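Hypothetical protein (Streptococcus pneumoniae, PDB 2HIY) is a conserved bacterial protein of the DUF1697 family whose function is still unknown. Local coordinates at residues D[25-37]-D[59-71]. Numbering follows the deposited sequence.
Sequences AELRQELTNLGLE and LVEKLETFFAVHY
Phe66 lays one face of its ring under the CD2 methyl of Leu31, a CH-pi contact in which that carbon stands over the face, 4.1 Å from the ring centroid. The ring is a knob in a hole made by Leu27, Glu30, Leu31 and Leu34 of helix 24-34. Leu27 CD1 meets the ring edge at CE2, near its plane, while Glu30 CB and Leu34 CD2 come in obliquely. With CG trans to its own backbone nitrogen (chi1 172°), Phe66 reaches across to the other helix; His70 CB, one turn on, lies over its second face. The pair illustrates how an apolar centre can be fastened by polar bonds at both ends. At one end Tyr71, just past its helix, donates a hydrogen bond from its hydroxyl to Glu30: OH lies 2.6 Å from OE1, on the syn lone pair, with the carboxylate plane turned from the ring plane. A water bonded to Glu26 OE1 also donates to Tyr71 OH, which thus both gives and receives. At the other end Lys62, bent at chi3, runs alongside Leu34, its CE against CG, the two side chains pointing opposite ways, and places NZ 2.7 Å from Leu34 O. That carbonyl stands at the C-terminal end, where Gly35 closes the chain with a Schellman motif, and the ammonium approaches almost straight on, at a C=O...N angle of 161°; its positive charge would suit the negative end of the helix dipole. Beyond the Schellman turn, Leu36 CD2 touches Leu59 CD2 at 3.6 Å. Helix segments 25-34 and 59-70 run at 132° to each other, nearer antiparallel than parallel, on the antiparallel sheet: Leu27 and Leu31 rest on Ile48 and Leu36 on Phe50 of strand 47-52, while Leu63 and Phe67 reach Leu9 of the adjoining strand 5-10.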
# COMPACT_ATOMS: atom_id res chain seq x y z
N ALA D 25 -1.08 -15.43 -22.23
CA ALA D 25 -1.54 -16.42 -23.18
C ALA D 25 -2.40 -15.81 -24.30
O ALA D 25 -2.37 -16.27 -25.45
CB ALA D 25 -2.31 -17.54 -22.47
N GLU D 26 -3.21 -14.81 -23.95
CA GLU D 26 -4.04 -14.13 -24.95
C GLU D 26 -3.17 -13.36 -25.92
O GLU D 26 -3.36 -13.45 -27.14
CB GLU D 26 -5.06 -13.21 -24.30
CG GLU D 26 -6.12 -13.98 -23.54
CD GLU D 26 -7.08 -13.13 -22.74
OE1 GLU D 26 -7.02 -11.88 -22.79
OE2 GLU D 26 -7.91 -13.75 -22.03
N LEU D 27 -2.23 -12.58 -25.40
CA LEU D 27 -1.32 -11.83 -26.26
C LEU D 27 -0.54 -12.78 -27.20
O LEU D 27 -0.38 -12.46 -28.38
CB LEU D 27 -0.36 -11.00 -25.40
CG LEU D 27 0.57 -10.09 -26.21
CD1 LEU D 27 -0.21 -9.09 -27.06
CD2 LEU D 27 1.54 -9.35 -25.30
N ARG D 28 -0.00 -13.88 -26.69
CA ARG D 28 0.72 -14.82 -27.54
C ARG D 28 -0.16 -15.31 -28.68
O ARG D 28 0.29 -15.35 -29.82
CB ARG D 28 1.32 -15.99 -26.73
CG ARG D 28 2.31 -15.54 -25.68
CD ARG D 28 3.13 -16.75 -25.16
NE ARG D 28 2.26 -17.78 -24.59
CZ ARG D 28 1.94 -17.90 -23.30
NH1 ARG D 28 2.42 -17.05 -22.40
NH2 ARG D 28 1.13 -18.87 -22.92
N GLN D 29 -1.41 -15.66 -28.38
CA GLN D 29 -2.34 -16.12 -29.42
C GLN D 29 -2.63 -15.00 -30.42
O GLN D 29 -2.65 -15.23 -31.65
CB GLN D 29 -3.65 -16.66 -28.81
CG GLN D 29 -4.78 -16.92 -29.83
CD GLN D 29 -4.55 -18.17 -30.64
OE1 GLN D 29 -4.89 -19.27 -30.20
NE2 GLN D 29 -3.97 -18.02 -31.83
N GLU D 30 -2.90 -13.80 -29.91
CA GLU D 30 -3.20 -12.67 -30.79
C GLU D 30 -2.03 -12.31 -31.71
O GLU D 30 -2.22 -12.05 -32.91
CB GLU D 30 -3.57 -11.48 -29.92
CG GLU D 30 -4.92 -11.67 -29.24
CD GLU D 30 -5.09 -10.90 -27.95
OE1 GLU D 30 -4.20 -10.11 -27.54
OE2 GLU D 30 -6.15 -11.12 -27.33
N LEU D 31 -0.81 -12.32 -31.18
CA LEU D 31 0.36 -12.03 -32.03
C LEU D 31 0.62 -13.14 -33.03
O LEU D 31 1.10 -12.90 -34.14
CB LEU D 31 1.61 -11.78 -31.18
CG LEU D 31 1.52 -10.52 -30.31
CD1 LEU D 31 2.78 -10.42 -29.44
CD2 LEU D 31 1.35 -9.26 -31.18
N THR D 32 0.28 -14.38 -32.68
CA THR D 32 0.37 -15.50 -33.62
C THR D 32 -0.63 -15.26 -34.75
O THR D 32 -0.29 -15.43 -35.94
CB THR D 32 0.13 -16.85 -32.89
OG1 THR D 32 1.11 -17.02 -31.87
CG2 THR D 32 0.28 -18.03 -33.85
N ASN D 33 -1.85 -14.86 -34.40
CA ASN D 33 -2.84 -14.54 -35.43
C ASN D 33 -2.40 -13.37 -36.31
O ASN D 33 -2.73 -13.34 -37.51
CB ASN D 33 -4.17 -14.22 -34.77
CG ASN D 33 -4.84 -15.46 -34.19
OD1 ASN D 33 -4.47 -16.59 -34.51
ND2 ASN D 33 -5.86 -15.23 -33.34
N LEU D 34 -1.69 -12.42 -35.72
CA LEU D 34 -1.14 -11.26 -36.44
C LEU D 34 -0.09 -11.69 -37.46
O LEU D 34 0.25 -10.92 -38.38
CB LEU D 34 -0.58 -10.24 -35.45
CG LEU D 34 -0.12 -8.86 -35.95
CD1 LEU D 34 -1.29 -8.04 -36.52
CD2 LEU D 34 0.57 -8.11 -34.84
N GLY D 35 0.46 -12.89 -37.31
CA GLY D 35 1.45 -13.42 -38.25
C GLY D 35 2.87 -13.55 -37.70
O GLY D 35 3.81 -13.88 -38.45
N LEU D 36 3.05 -13.32 -36.41
CA LEU D 36 4.38 -13.49 -35.80
C LEU D 36 4.51 -14.93 -35.40
O LEU D 36 3.51 -15.60 -35.10
CB LEU D 36 4.50 -12.58 -34.59
CG LEU D 36 4.17 -11.10 -34.85
CD1 LEU D 36 4.51 -10.24 -33.65
CD2 LEU D 36 4.86 -10.59 -36.12
N GLU D 37 5.74 -15.44 -35.40
CA GLU D 37 5.95 -16.87 -35.20
C GLU D 37 6.67 -17.21 -33.92
O GLU D 37 7.45 -16.42 -33.41
CB GLU D 37 6.72 -17.46 -36.38
CG GLU D 37 6.03 -17.22 -37.70
CD GLU D 37 6.81 -17.76 -38.88
OE1 GLU D 37 7.39 -18.85 -38.77
OE2 GLU D 37 6.85 -17.07 -39.93
N LEU D 59 7.01 -4.60 -39.34
CA LEU D 59 6.71 -5.13 -38.01
C LEU D 59 6.29 -4.02 -37.05
O LEU D 59 5.34 -4.16 -36.29
CB LEU D 59 7.91 -5.90 -37.42
CG LEU D 59 8.19 -7.24 -38.09
CD1 LEU D 59 9.51 -7.75 -37.60
CD2 LEU D 59 7.11 -8.25 -37.76
N VAL D 60 7.03 -2.91 -37.08
CA VAL D 60 6.69 -1.77 -36.22
C VAL D 60 5.30 -1.21 -36.56
O VAL D 60 4.50 -0.93 -35.66
CB VAL D 60 7.78 -0.68 -36.32
CG1 VAL D 60 7.36 0.61 -35.58
CG2 VAL D 60 9.10 -1.20 -35.74
N GLU D 61 4.99 -1.07 -37.84
CA GLU D 61 3.68 -0.54 -38.22
C GLU D 61 2.56 -1.50 -37.78
O GLU D 61 1.54 -1.09 -37.25
CB GLU D 61 3.62 -0.29 -39.73
CG GLU D 61 2.34 0.33 -40.27
CD GLU D 61 2.35 0.37 -41.80
OE1 GLU D 61 3.45 0.34 -42.41
OE2 GLU D 61 1.25 0.41 -42.39
N LYS D 62 2.79 -2.80 -37.98
CA LYS D 62 1.77 -3.77 -37.61
C LYS D 62 1.55 -3.78 -36.11
O LYS D 62 0.41 -3.90 -35.64
CB LYS D 62 2.17 -5.18 -38.05
CG LYS D 62 1.89 -5.43 -39.52
CD LYS D 62 2.41 -6.81 -39.95
CE LYS D 62 1.63 -7.93 -39.26
NZ LYS D 62 1.77 -9.25 -39.94
N LEU D 63 2.64 -3.68 -35.35
CA LEU D 63 2.51 -3.68 -33.89
C LEU D 63 1.85 -2.42 -33.37
O LEU D 63 1.03 -2.46 -32.47
CB LEU D 63 3.85 -3.93 -33.20
CG LEU D 63 4.35 -5.37 -33.32
CD1 LEU D 63 5.84 -5.43 -33.00
CD2 LEU D 63 3.57 -6.29 -32.42
N GLU D 64 2.21 -1.27 -33.95
CA GLU D 64 1.55 -0.02 -33.57
C GLU D 64 0.05 -0.10 -33.83
O GLU D 64 -0.76 0.27 -32.96
CB GLU D 64 2.15 1.15 -34.34
CG GLU D 64 3.50 1.55 -33.80
CD GLU D 64 4.25 2.54 -34.66
OE1 GLU D 64 3.87 2.75 -35.83
OE2 GLU D 64 5.25 3.10 -34.14
N THR D 65 -0.34 -0.60 -34.99
CA THR D 65 -1.76 -0.74 -35.30
C THR D 65 -2.42 -1.76 -34.36
O THR D 65 -3.53 -1.55 -33.87
CB THR D 65 -1.94 -1.15 -36.77
OG1 THR D 65 -1.39 -0.10 -37.58
CG2 THR D 65 -3.42 -1.39 -37.12
N PHE D 66 -1.72 -2.85 -34.10
CA PHE D 66 -2.25 -3.87 -33.19
C PHE D 66 -2.53 -3.33 -31.78
O PHE D 66 -3.62 -3.51 -31.23
CB PHE D 66 -1.29 -5.07 -33.11
CG PHE D 66 -1.67 -6.06 -32.07
CD1 PHE D 66 -2.68 -6.97 -32.33
CD2 PHE D 66 -1.05 -6.06 -30.84
CE1 PHE D 66 -3.07 -7.89 -31.34
CE2 PHE D 66 -1.43 -6.98 -29.87
CZ PHE D 66 -2.44 -7.89 -30.12
N PHE D 67 -1.55 -2.65 -31.19
CA PHE D 67 -1.75 -2.12 -29.85
C PHE D 67 -2.83 -1.05 -29.82
O PHE D 67 -3.61 -1.00 -28.86
CB PHE D 67 -0.45 -1.58 -29.27
CG PHE D 67 0.58 -2.65 -28.97
CD1 PHE D 67 0.24 -3.78 -28.23
CD2 PHE D 67 1.88 -2.50 -29.41
CE1 PHE D 67 1.20 -4.75 -27.93
CE2 PHE D 67 2.84 -3.47 -29.11
CZ PHE D 67 2.50 -4.58 -28.39
N ALA D 68 -2.86 -0.19 -30.83
CA ALA D 68 -3.86 0.90 -30.84
C ALA D 68 -5.27 0.34 -30.74
O ALA D 68 -6.14 0.97 -30.15
CB ALA D 68 -3.70 1.80 -32.05
N VAL D 69 -5.50 -0.84 -31.32
CA VAL D 69 -6.83 -1.44 -31.32
C VAL D 69 -7.05 -2.28 -30.07
O VAL D 69 -8.11 -2.20 -29.44
CB VAL D 69 -7.05 -2.33 -32.56
CG1 VAL D 69 -8.40 -3.08 -32.46
CG2 VAL D 69 -6.98 -1.50 -33.81
N HIS D 70 -6.07 -3.11 -29.71
CA HIS D 70 -6.27 -4.15 -28.70
C HIS D 70 -5.84 -3.78 -27.29
O HIS D 70 -6.43 -4.27 -26.31
CB HIS D 70 -5.57 -5.44 -29.14
CG HIS D 70 -6.15 -6.00 -30.38
ND1 HIS D 70 -7.19 -6.91 -30.36
CD2 HIS D 70 -5.90 -5.73 -31.68
CE1 HIS D 70 -7.53 -7.20 -31.61
NE2 HIS D 70 -6.78 -6.49 -32.42
N TYR D 71 -4.79 -2.97 -27.18
CA TYR D 71 -4.24 -2.56 -25.87
C TYR D 71 -3.79 -1.11 -25.96
O TYR D 71 -2.59 -0.85 -25.97
CB TYR D 71 -3.03 -3.44 -25.48
CG TYR D 71 -3.40 -4.89 -25.42
CD1 TYR D 71 -4.10 -5.41 -24.32
CD2 TYR D 71 -3.08 -5.78 -26.47
CE1 TYR D 71 -4.48 -6.76 -24.26
CE2 TYR D 71 -3.48 -7.12 -26.43
CZ TYR D 71 -4.15 -7.61 -25.32
OH TYR D 71 -4.54 -8.94 -25.25
O HOH W 1 -5.09 -9.89 -22.71